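Side-chain contacts in alpha-catenin-like protein hmp-1 (Caenorhabditis elegans, PDB 5H5M), which links cadherin-catenin complexes at adherens junctions to actin filaments and is required for cell migration and shape change during body enclosure and elongation: residues V116-D121 with V160-L165; L124-P129 with Q153-E158; S330-R335 with E349-E354; T319-Q324 with C359-D364. All blocks are in the same frame, centred on the assembly; numbering follows the deposited sequence.

Contact 1 of 4, residues V116-D121 with V160-L165; sequences VDHISD and VSVARL
The imidazole of His-118 takes a methyl group of Leu-165 squarely onto one of its faces. CD2 of Leu-165 stands 3.7 Å from the His-118 ring centroid and 5° off the ring normal, a CH-pi contact in which all five ring atoms lie at nearly equal distance from the one carbon. The two side chains meet at about a right angle. Hydrogen bonds act on the ring from elsewhere: ND1 is bonded to the carbonyl of Ala-114, one helical turn earlier, and NE2 to the hydroxyl of Ser-53. With both nitrogens engaged, the rotation of the ring is fixed and its face stays turned to the leucine.

Both segments lie in the M domain, built of helical bundles as in other members of the vinculin/alpha-catenin family. Helices 92-122 and 142-166 run antiparallel here, the axes of the two short segments at 151° and 9.5 Å apart at closest approach.

Apolar packing makes up the rest. Val-162 straddles CB of His-118, its CG1 and CG2 each 3.7 Å from that atom. CG1, placed opposite the backbone N of Val-162 (chi1 170°), also reaches CG1 of Ile-119 at 3.9 Å, whereas CG2 sits at the edge of the His-118 ring, near its plane. Other residues of segment 116-121 have partners elsewhere: Asp-117 forms a salt bridge with Arg-58, and Val-116 packs on helix 237-260.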
# COMPACT_ATOMS: atom_id res chain seq x y z
N VAL A 116 0.04 -0.60 4.11
CA VAL A 116 -0.51 -1.12 2.85
C VAL A 116 -1.08 0.02 2.00
O VAL A 116 -1.01 -0.04 0.77
CB VAL A 116 -1.59 -2.18 3.11
CG1 VAL A 116 -2.19 -2.68 1.81
CG2 VAL A 116 -0.99 -3.35 3.88
N ASP A 117 -1.61 1.06 2.64
CA ASP A 117 -2.01 2.28 1.94
C ASP A 117 -0.89 2.81 1.06
O ASP A 117 -1.09 3.15 -0.10
CB ASP A 117 -2.43 3.38 2.91
CG ASP A 117 -3.86 3.25 3.37
OD1 ASP A 117 -4.14 3.66 4.52
OD2 ASP A 117 -4.71 2.76 2.60
N HIS A 118 0.30 2.88 1.65
CA HIS A 118 1.48 3.38 0.96
C HIS A 118 1.94 2.43 -0.14
O HIS A 118 2.26 2.87 -1.24
CB HIS A 118 2.61 3.63 1.97
CG HIS A 118 2.35 4.77 2.91
ND1 HIS A 118 1.46 4.68 3.95
CD2 HIS A 118 2.86 6.02 2.95
CE1 HIS A 118 1.43 5.83 4.60
NE2 HIS A 118 2.27 6.66 4.01
N ILE A 119 1.94 1.14 0.16
CA ILE A 119 2.34 0.12 -0.81
C ILE A 119 1.37 0.09 -1.99
O ILE A 119 1.79 -0.05 -3.15
CB ILE A 119 2.39 -1.28 -0.16
CG1 ILE A 119 3.48 -1.31 0.92
CG2 ILE A 119 2.66 -2.36 -1.21
CD1 ILE A 119 3.64 -2.66 1.59
N SER A 120 0.08 0.25 -1.70
CA SER A 120 -0.94 0.28 -2.73
C SER A 120 -0.70 1.42 -3.71
O SER A 120 -0.75 1.22 -4.93
CB SER A 120 -2.34 0.40 -2.10
OG SER A 120 -3.36 0.43 -3.08
N ASP A 121 -0.43 2.62 -3.19
CA ASP A 121 -0.18 3.79 -4.02
C ASP A 121 1.14 3.71 -4.78
O ASP A 121 1.19 3.94 -5.99
CB ASP A 121 -0.19 5.07 -3.18
CG ASP A 121 -1.56 5.40 -2.61
OD1 ASP A 121 -2.57 4.91 -3.16
OD2 ASP A 121 -1.63 6.16 -1.62
N VAL A 160 11.21 3.96 -2.27
CA VAL A 160 12.27 3.79 -1.29
C VAL A 160 11.75 4.09 0.11
O VAL A 160 11.94 3.30 1.04
CB VAL A 160 13.48 4.70 -1.61
CG1 VAL A 160 14.39 4.84 -0.39
CG2 VAL A 160 14.26 4.15 -2.80
N SER A 161 11.09 5.23 0.25
CA SER A 161 10.52 5.65 1.53
C SER A 161 9.48 4.66 2.05
O SER A 161 9.48 4.30 3.23
CB SER A 161 9.89 7.03 1.38
OG SER A 161 9.20 7.40 2.56
N VAL A 162 8.59 4.21 1.16
CA VAL A 162 7.54 3.26 1.53
C VAL A 162 8.14 1.92 1.96
O VAL A 162 7.68 1.31 2.93
CB VAL A 162 6.55 3.05 0.36
CG1 VAL A 162 5.61 1.89 0.65
CG2 VAL A 162 5.76 4.32 0.11
N ALA A 163 9.16 1.47 1.24
CA ALA A 163 9.85 0.23 1.58
C ALA A 163 10.40 0.27 3.01
O ALA A 163 10.25 -0.68 3.77
CB ALA A 163 10.98 -0.05 0.60
N ARG A 164 11.03 1.39 3.36
CA ARG A 164 11.61 1.54 4.69
C ARG A 164 10.54 1.67 5.76
O ARG A 164 10.71 1.21 6.89
CB ARG A 164 12.56 2.74 4.73
CG ARG A 164 13.85 2.51 3.95
CD ARG A 164 14.63 3.80 3.72
NE ARG A 164 15.94 3.53 3.13
CZ ARG A 164 16.66 4.41 2.45
NH1 ARG A 164 16.20 5.64 2.27
NH2 ARG A 164 17.83 4.07 1.95
N LEU A 165 9.42 2.31 5.41
CA LEU A 165 8.30 2.47 6.33
C LEU A 165 7.68 1.12 6.66
O LEU A 165 7.26 0.87 7.79
CB LEU A 165 7.25 3.42 5.74
CG LEU A 165 5.99 3.73 6.55
CD1 LEU A 165 6.29 4.73 7.65
CD2 LEU A 165 4.86 4.24 5.65

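Contact 2 of 4, residues L124-P129 with Q153-E158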
# COMPACT_ATOMS: atom_id res chain seq x y z
N LEU A 124 1.57 0.64 -7.65
CA LEU A 124 0.51 0.34 -8.62
C LEU A 124 1.03 0.43 -10.05
O LEU A 124 0.42 -0.14 -10.96
CB LEU A 124 -0.70 1.26 -8.42
CG LEU A 124 -0.72 2.76 -8.78
CD1 LEU A 124 -0.97 2.99 -10.26
CD2 LEU A 124 -1.79 3.46 -7.96
N ASP A 125 2.13 1.13 -10.26
CA ASP A 125 2.71 1.25 -11.60
C ASP A 125 4.20 1.58 -11.52
O ASP A 125 4.59 2.75 -11.52
CB ASP A 125 1.97 2.33 -12.40
CG ASP A 125 2.38 2.34 -13.87
OD1 ASP A 125 3.23 1.52 -14.27
OD2 ASP A 125 1.82 3.16 -14.63
N THR A 126 5.02 0.54 -11.48
CA THR A 126 6.46 0.71 -11.33
C THR A 126 7.20 0.68 -12.67
O THR A 126 8.42 0.81 -12.71
CB THR A 126 7.06 -0.37 -10.41
OG1 THR A 126 6.74 -1.67 -10.94
CG2 THR A 126 6.51 -0.25 -9.01
N ARG A 127 6.46 0.50 -13.76
CA ARG A 127 7.09 0.42 -15.08
C ARG A 127 7.02 1.74 -15.86
O ARG A 127 8.04 2.20 -16.38
CB ARG A 127 6.46 -0.70 -15.91
CG ARG A 127 7.50 -1.61 -16.55
CD ARG A 127 6.93 -2.54 -17.62
NE ARG A 127 7.96 -2.96 -18.57
CZ ARG A 127 8.91 -3.87 -18.32
NH1 ARG A 127 8.97 -4.46 -17.13
NH2 ARG A 127 9.80 -4.18 -19.25
N THR A 128 5.84 2.33 -15.92
CA THR A 128 5.59 3.49 -16.78
C THR A 128 6.53 4.70 -16.60
O THR A 128 6.98 5.26 -17.60
CB THR A 128 4.13 3.99 -16.62
OG1 THR A 128 3.22 2.91 -16.87
CG2 THR A 128 3.84 5.12 -17.59
N PRO A 129 6.83 5.10 -15.35
CA PRO A 129 7.68 6.29 -15.22
C PRO A 129 9.04 6.17 -15.92
O PRO A 129 9.49 7.15 -16.52
CB PRO A 129 7.88 6.43 -13.71
CG PRO A 129 6.68 5.78 -13.12
CD PRO A 129 6.35 4.64 -14.03
N GLN A 153 12.43 10.28 -10.64
CA GLN A 153 13.19 10.42 -9.40
C GLN A 153 12.25 10.50 -8.20
O GLN A 153 12.50 9.87 -7.16
CB GLN A 153 14.09 11.65 -9.44
CG GLN A 153 14.88 11.90 -8.17
CD GLN A 153 15.90 10.81 -7.89
OE1 GLN A 153 16.77 10.52 -8.72
NE2 GLN A 153 15.81 10.20 -6.71
N GLU A 154 11.16 11.26 -8.34
CA GLU A 154 10.16 11.37 -7.29
C GLU A 154 9.48 10.03 -7.03
O GLU A 154 9.19 9.68 -5.89
CB GLU A 154 9.12 12.44 -7.65
CG GLU A 154 9.69 13.85 -7.70
CD GLU A 154 8.65 14.89 -8.07
OE1 GLU A 154 7.49 14.51 -8.35
OE2 GLU A 154 9.00 16.09 -8.09
N HIS A 155 9.22 9.29 -8.11
CA HIS A 155 8.69 7.93 -8.02
C HIS A 155 9.66 7.03 -7.26
O HIS A 155 9.25 6.20 -6.44
CB HIS A 155 8.42 7.39 -9.42
CG HIS A 155 8.26 5.90 -9.49
ND1 HIS A 155 7.07 5.27 -9.20
CD2 HIS A 155 9.14 4.92 -9.83
CE1 HIS A 155 7.22 3.96 -9.36
NE2 HIS A 155 8.47 3.73 -9.73
N ALA A 156 10.95 7.20 -7.54
CA ALA A 156 12.00 6.45 -6.85
C ALA A 156 12.03 6.77 -5.35
O ALA A 156 12.15 5.86 -4.53
CB ALA A 156 13.35 6.73 -7.48
N ASN A 157 11.93 8.05 -5.01
CA ASN A 157 11.89 8.47 -3.61
C ASN A 157 10.73 7.83 -2.86
O ASN A 157 10.87 7.45 -1.70
CB ASN A 157 11.78 9.99 -3.50
CG ASN A 157 12.96 10.71 -4.12
OD1 ASN A 157 14.00 10.11 -4.37
ND2 ASN A 157 12.80 12.01 -4.36
N GLU A 158 9.58 7.72 -3.52
CA GLU A 158 8.40 7.15 -2.88
C GLU A 158 8.58 5.66 -2.57
O GLU A 158 8.36 5.25 -1.43
CB GLU A 158 7.16 7.35 -3.76
CG GLU A 158 5.86 6.97 -3.08
CD GLU A 158 4.64 7.21 -3.96
OE1 GLU A 158 4.81 7.67 -5.11
OE2 GLU A 158 3.51 6.94 -3.49
O HOH W 1 10.22 1.73 -10.85
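The capped turn that leads into helix 128-137 rests on His-155 of helix 142-166, with Pro-129, Thr-126 and the backbone of Asp-125 all meeting its imidazole. Pro-129 supplies the main apolar contact: its CG stands over the centre of one ring face, 4.0 Å from the His-155 centroid, in a CH-pi arrangement 11° off the normal. At CE1 the ring of His-155 approaches the carbonyl O of Asp-125 at 3.6 Å and CA of Thr-126 at 3.9 Å, both obliquely. The ring is carried there by CG lying opposite the backbone N of His-155 (chi1 163°).

A water in the ring plane joins the two segments, 2.9 Å from NE2 of His-155 and donating to O of Thr-126 at 2.7 Å. Thr-128 N donates to Asp-125 OD1 at 3.2 Å from above the carboxylate plane, Arg-127 N adds a weak bond to the same oxygen, and Thr-128 OG1 donates to the syn lone pair of Asp-125 OD2 at 2.7 Å. The cap thus fixes the turn from which Pro-129 projects, and the histidine is joined to the turn by a proline over its face and a water at its edge, without a direct hydrogen bond.

Contact 3 of 4, residues S330-R335 with E349-E354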
# COMPACT_ATOMS: atom_id res chain seq x y z
N SER A 330 -11.35 5.24 -21.57
CA SER A 330 -10.61 5.99 -22.57
C SER A 330 -11.54 6.73 -23.52
O SER A 330 -11.28 7.87 -23.90
CB SER A 330 -9.68 5.06 -23.37
OG SER A 330 -9.01 5.78 -24.39
N ALA A 331 -12.63 6.06 -23.90
CA ALA A 331 -13.63 6.68 -24.77
C ALA A 331 -14.30 7.85 -24.06
O ALA A 331 -14.65 8.85 -24.69
CB ALA A 331 -14.67 5.65 -25.20
N LEU A 332 -14.48 7.72 -22.75
CA LEU A 332 -15.03 8.79 -21.93
C LEU A 332 -14.04 9.95 -21.86
O LEU A 332 -14.43 11.11 -21.97
CB LEU A 332 -15.37 8.27 -20.53
CG LEU A 332 -15.64 9.26 -19.39
CD1 LEU A 332 -16.73 10.25 -19.76
CD2 LEU A 332 -16.03 8.52 -18.12
N ALA A 333 -12.77 9.62 -21.69
CA ALA A 333 -11.71 10.62 -21.65
C ALA A 333 -11.64 11.41 -22.96
O ALA A 333 -11.47 12.63 -22.96
CB ALA A 333 -10.37 9.96 -21.36
N ASN A 334 -11.78 10.70 -24.08
CA ASN A 334 -11.74 11.35 -25.39
C ASN A 334 -12.95 12.25 -25.62
O ASN A 334 -12.84 13.29 -26.27
CB ASN A 334 -11.65 10.30 -26.51
CG ASN A 334 -10.32 9.58 -26.52
OD1 ASN A 334 -9.30 10.13 -26.11
ND2 ASN A 334 -10.33 8.34 -26.99
N ARG A 335 -14.11 11.85 -25.09
CA ARG A 335 -15.31 12.66 -25.23
C ARG A 335 -15.20 13.95 -24.42
O ARG A 335 -15.78 14.97 -24.78
CB ARG A 335 -16.56 11.87 -24.81
CG ARG A 335 -16.97 10.77 -25.78
CD ARG A 335 -18.31 10.15 -25.41
NE ARG A 335 -18.31 9.58 -24.06
CZ ARG A 335 -18.28 8.28 -23.79
NH1 ARG A 335 -18.22 7.40 -24.79
NH2 ARG A 335 -18.29 7.85 -22.54
N GLU A 349 -23.98 14.07 -15.60
CA GLU A 349 -24.65 12.98 -14.89
C GLU A 349 -24.53 11.67 -15.67
O GLU A 349 -24.22 10.63 -15.09
CB GLU A 349 -26.12 13.32 -14.63
CG GLU A 349 -26.81 12.35 -13.69
CD GLU A 349 -28.29 12.62 -13.53
OE1 GLU A 349 -28.81 13.54 -14.20
OE2 GLU A 349 -28.94 11.92 -12.73
N GLU A 350 -24.78 11.74 -16.97
CA GLU A 350 -24.68 10.56 -17.83
C GLU A 350 -23.27 9.97 -17.82
O GLU A 350 -23.10 8.75 -17.76
CB GLU A 350 -25.08 10.91 -19.27
CG GLU A 350 -26.56 11.26 -19.45
CD GLU A 350 -26.89 11.63 -20.89
OE1 GLU A 350 -25.96 11.68 -21.72
OE2 GLU A 350 -28.08 11.85 -21.19
N GLU A 351 -22.27 10.83 -17.88
CA GLU A 351 -20.88 10.37 -17.93
C GLU A 351 -20.40 9.91 -16.56
O GLU A 351 -19.56 9.01 -16.46
CB GLU A 351 -19.97 11.48 -18.47
CG GLU A 351 -20.32 11.95 -19.89
CD GLU A 351 -19.94 10.94 -20.97
OE1 GLU A 351 -19.82 11.36 -22.14
OE2 GLU A 351 -19.77 9.74 -20.67
N MET A 352 -20.93 10.52 -15.51
CA MET A 352 -20.63 10.09 -14.15
C MET A 352 -21.12 8.67 -13.93
O MET A 352 -20.42 7.82 -13.38
CB MET A 352 -21.26 11.04 -13.12
CG MET A 352 -21.26 10.52 -11.70
SD MET A 352 -22.02 11.65 -10.52
CE MET A 352 -23.71 11.66 -11.11
N ASN A 353 -22.35 8.40 -14.38
CA ASN A 353 -22.92 7.07 -14.28
C ASN A 353 -22.17 6.06 -15.14
O ASN A 353 -21.96 4.92 -14.73
CB ASN A 353 -24.40 7.10 -14.66
CG ASN A 353 -25.28 7.67 -13.55
OD1 ASN A 353 -25.01 7.46 -12.37
ND2 ASN A 353 -26.33 8.38 -13.94
N GLU A 354 -21.77 6.47 -16.34
CA GLU A 354 -21.00 5.60 -17.22
C GLU A 354 -19.65 5.24 -16.61
O GLU A 354 -19.17 4.11 -16.77
CB GLU A 354 -20.79 6.26 -18.59
CG GLU A 354 -19.81 5.54 -19.51
CD GLU A 354 -20.21 4.10 -19.84
OE1 GLU A 354 -21.39 3.74 -19.64
OE2 GLU A 354 -19.34 3.34 -20.30
O HOH W 2 -17.37 5.02 -22.00
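Two bent side chains bring Arg-335 and Glu-351 side by side: the arginine kinks at chi3 (-58°), and the glutamate folds at chi2 (-73°) to bring its carboxylate beside the guanidinium. The grip is side-on and bidentate. NE of Arg-335 donates to OE1 of Glu-351 at 3.0 Å, and NH2 of Arg-335 donates to OE2 of Glu-351, also at 3.0 Å. Each oxygen is met on its syn side. The two flat groups are turned only 12° from each other, but their planes are offset, so the oxygens lie tilted from the guanidinium plane and both bonds are noticeably bent. Over one guanidinium face lie the backbone O of Ala-331 and N of Leu-332, from the preceding turn of the same helix.

Leu-332 and Glu-351 lie alongside one another, pointing opposite ways. CD1 of Leu-332 comes to 3.2 Å from OE2 of Glu-351 and 3.7 Å from CB of the same residue, a tight fit against the carboxylate. Trp-343, in the connection between helices 305-339 and 345-374, and Ile-259 of helix 237-260 also touch both Leu-332 and Glu-351. The contact ties together the two arms of a helical hairpin near its turn, their segment axes antiparallel and 11.1 Å apart.

Glu-354 adds a second, looser link. A water accepts from NH2 of Arg-335 at 3.0 Å and donates to OE2 of Glu-354 at 3.1 Å, while that carboxylate makes its own salt bridge with Arg-328. The buried carboxylate of Glu-351 thus has both oxygens bonded to one arginine, which would probably stabilise its negative charge amid the surrounding apolar side chains.

Contact 4 of 4, residues T319-Q324 with C359-D364; sequences TQRVDQ and CTLVHD
Arg-321 and Leu-361 face each other with CA atoms 5.7 Å apart, where helices 305-339 and 345-374 pass antiparallel at 152° and their segment axes close to 8.7 Å, just as residues 319-321 widen into a pi-type turn.

Arg-321 lies with its aliphatic stem alongside the backbone of the partner helix. CB, CG and CD of Arg-321 all come within 4 Å of the carbonyl O of Leu-361, CD being nearest at 3.7 Å. A bend at chi2 (-63°) lays the stem round that oxygen, which ends up at the edge of the guanidinium, near its plane. Ile-316, earlier in the same helix, also touches Arg-321.

The Leu-361 side chain points at helix 305-339, between Arg-321 and Gln-324. CD2 of Leu-361 sits 3.9 Å from CB of Gln-324 and 4.1 Å from OE1 of the same residue, the two side chains crossing at about a right angle. The leucine also packs on Arg-328. Val-362 touches more lightly, its CG2 standing 4.4 Å from the carbonyl O of Arg-321, and also packs on Phe-325 and on Ile-283 and Ala-287 of helix 276-300, in the interior of a helical bundle.

The close approach thus rests largely on methylenes of Arg-321 and Gln-324, which pack against a carbonyl oxygen and a leucine methyl. It is a join of van der Waals kind, in which long polar side chains lend their carbon stems at the rim of the helix pair.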
# COMPACT_ATOMS: atom_id res chain seq x y z
N THR A 319 -7.93 -10.55 -17.87
CA THR A 319 -8.05 -10.72 -19.31
C THR A 319 -9.35 -10.17 -19.90
O THR A 319 -9.50 -10.11 -21.12
CB THR A 319 -7.92 -12.21 -19.72
OG1 THR A 319 -9.11 -12.92 -19.34
CG2 THR A 319 -6.71 -12.84 -19.06
N GLN A 320 -10.29 -9.78 -19.05
CA GLN A 320 -11.56 -9.24 -19.53
C GLN A 320 -11.91 -7.87 -18.94
O GLN A 320 -12.00 -6.89 -19.67
CB GLN A 320 -12.71 -10.21 -19.24
CG GLN A 320 -12.66 -11.52 -20.01
CD GLN A 320 -13.83 -12.43 -19.68
OE1 GLN A 320 -14.68 -12.09 -18.87
NE2 GLN A 320 -13.87 -13.59 -20.32
N ARG A 321 -12.10 -7.82 -17.63
CA ARG A 321 -12.61 -6.62 -16.97
C ARG A 321 -11.69 -5.41 -17.13
O ARG A 321 -12.16 -4.30 -17.37
CB ARG A 321 -12.86 -6.89 -15.48
CG ARG A 321 -13.86 -8.01 -15.21
CD ARG A 321 -15.24 -7.66 -15.74
NE ARG A 321 -16.19 -8.76 -15.57
CZ ARG A 321 -16.55 -9.59 -16.55
NH1 ARG A 321 -16.05 -9.44 -17.77
NH2 ARG A 321 -17.42 -10.56 -16.32
N VAL A 322 -10.38 -5.63 -17.00
CA VAL A 322 -9.41 -4.55 -17.11
C VAL A 322 -9.44 -3.90 -18.50
O VAL A 322 -9.44 -2.68 -18.63
CB VAL A 322 -7.99 -5.05 -16.78
CG1 VAL A 322 -6.95 -4.06 -17.27
CG2 VAL A 322 -7.84 -5.28 -15.28
N ASP A 323 -9.47 -4.72 -19.55
CA ASP A 323 -9.53 -4.22 -20.92
C ASP A 323 -10.84 -3.50 -21.21
O ASP A 323 -10.85 -2.41 -21.79
CB ASP A 323 -9.33 -5.36 -21.92
CG ASP A 323 -7.90 -5.86 -21.95
OD1 ASP A 323 -6.99 -5.07 -21.63
OD2 ASP A 323 -7.69 -7.04 -22.30
N GLN A 324 -11.95 -4.11 -20.81
CA GLN A 324 -13.27 -3.51 -21.01
C GLN A 324 -13.39 -2.18 -20.28
O GLN A 324 -14.01 -1.24 -20.78
CB GLN A 324 -14.37 -4.47 -20.54
CG GLN A 324 -14.46 -5.77 -21.32
CD GLN A 324 -15.39 -6.78 -20.68
OE1 GLN A 324 -16.03 -6.49 -19.66
NE2 GLN A 324 -15.47 -7.96 -21.27
N CYS A 359 -16.24 1.42 -13.61
CA CYS A 359 -15.44 1.09 -12.43
C CYS A 359 -15.97 -0.16 -11.74
O CYS A 359 -15.21 -0.93 -11.15
CB CYS A 359 -15.41 2.26 -11.45
SG CYS A 359 -14.50 3.70 -12.01
N THR A 360 -17.29 -0.34 -11.81
CA THR A 360 -17.95 -1.48 -11.18
C THR A 360 -17.51 -2.80 -11.82
O THR A 360 -17.48 -3.84 -11.16
CB THR A 360 -19.48 -1.31 -11.25
OG1 THR A 360 -19.85 -0.11 -10.57
CG2 THR A 360 -20.20 -2.47 -10.60
N LEU A 361 -17.15 -2.75 -13.10
CA LEU A 361 -16.51 -3.88 -13.78
C LEU A 361 -15.31 -4.39 -12.98
O LEU A 361 -15.23 -5.56 -12.64
CB LEU A 361 -16.05 -3.47 -15.18
CG LEU A 361 -16.85 -3.81 -16.43
CD1 LEU A 361 -18.34 -3.64 -16.21
CD2 LEU A 361 -16.38 -2.94 -17.59
N VAL A 362 -14.38 -3.48 -12.71
CA VAL A 362 -13.16 -3.81 -11.97
C VAL A 362 -13.47 -4.16 -10.51
O VAL A 362 -12.97 -5.16 -9.98
CB VAL A 362 -12.15 -2.65 -12.01
CG1 VAL A 362 -10.95 -2.94 -11.12
CG2 VAL A 362 -11.71 -2.37 -13.44
N HIS A 363 -14.30 -3.34 -9.88
CA HIS A 363 -14.59 -3.45 -8.45
C HIS A 363 -15.30 -4.76 -8.08
O HIS A 363 -14.90 -5.43 -7.12
CB HIS A 363 -15.42 -2.25 -8.00
CG HIS A 363 -15.55 -2.11 -6.52
ND1 HIS A 363 -16.76 -2.19 -5.87
CD2 HIS A 363 -14.62 -1.91 -5.56
CE1 HIS A 363 -16.57 -2.03 -4.57
NE2 HIS A 363 -15.28 -1.86 -4.35
N ASP A 364 -16.35 -5.10 -8.82
CA ASP A 364 -17.07 -6.36 -8.60
C ASP A 364 -16.15 -7.56 -8.77
O ASP A 364 -16.22 -8.53 -8.00
CB ASP A 364 -18.25 -6.50 -9.57
CG ASP A 364 -19.48 -5.74 -9.11
OD1 ASP A 364 -19.55 -5.35 -7.92
OD2 ASP A 364 -20.39 -5.54 -9.94

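How the contacts relate
Contacts 1 and 2 share helix 142-166 and touch each other, through CB of Asp-121 and OE2 of Glu-158, yet contact 1 is buried near the chain centre while contact 2 lies at the surface. Each sets a carbon over a histidine face, but the inner imidazole finds its polar partners in protein groups and the outer one in water. Contacts 3 and 4, both partly buried, join one pair of antiparallel helices, 305-339 and 345-374, with centres about 16 Å apart. In contact 3, toward the hairpin turn, the axes lie farther apart and a charged pair spans them; in contact 4 the axes come closer and carbon does the packing. Neither touches contact 1 or 2.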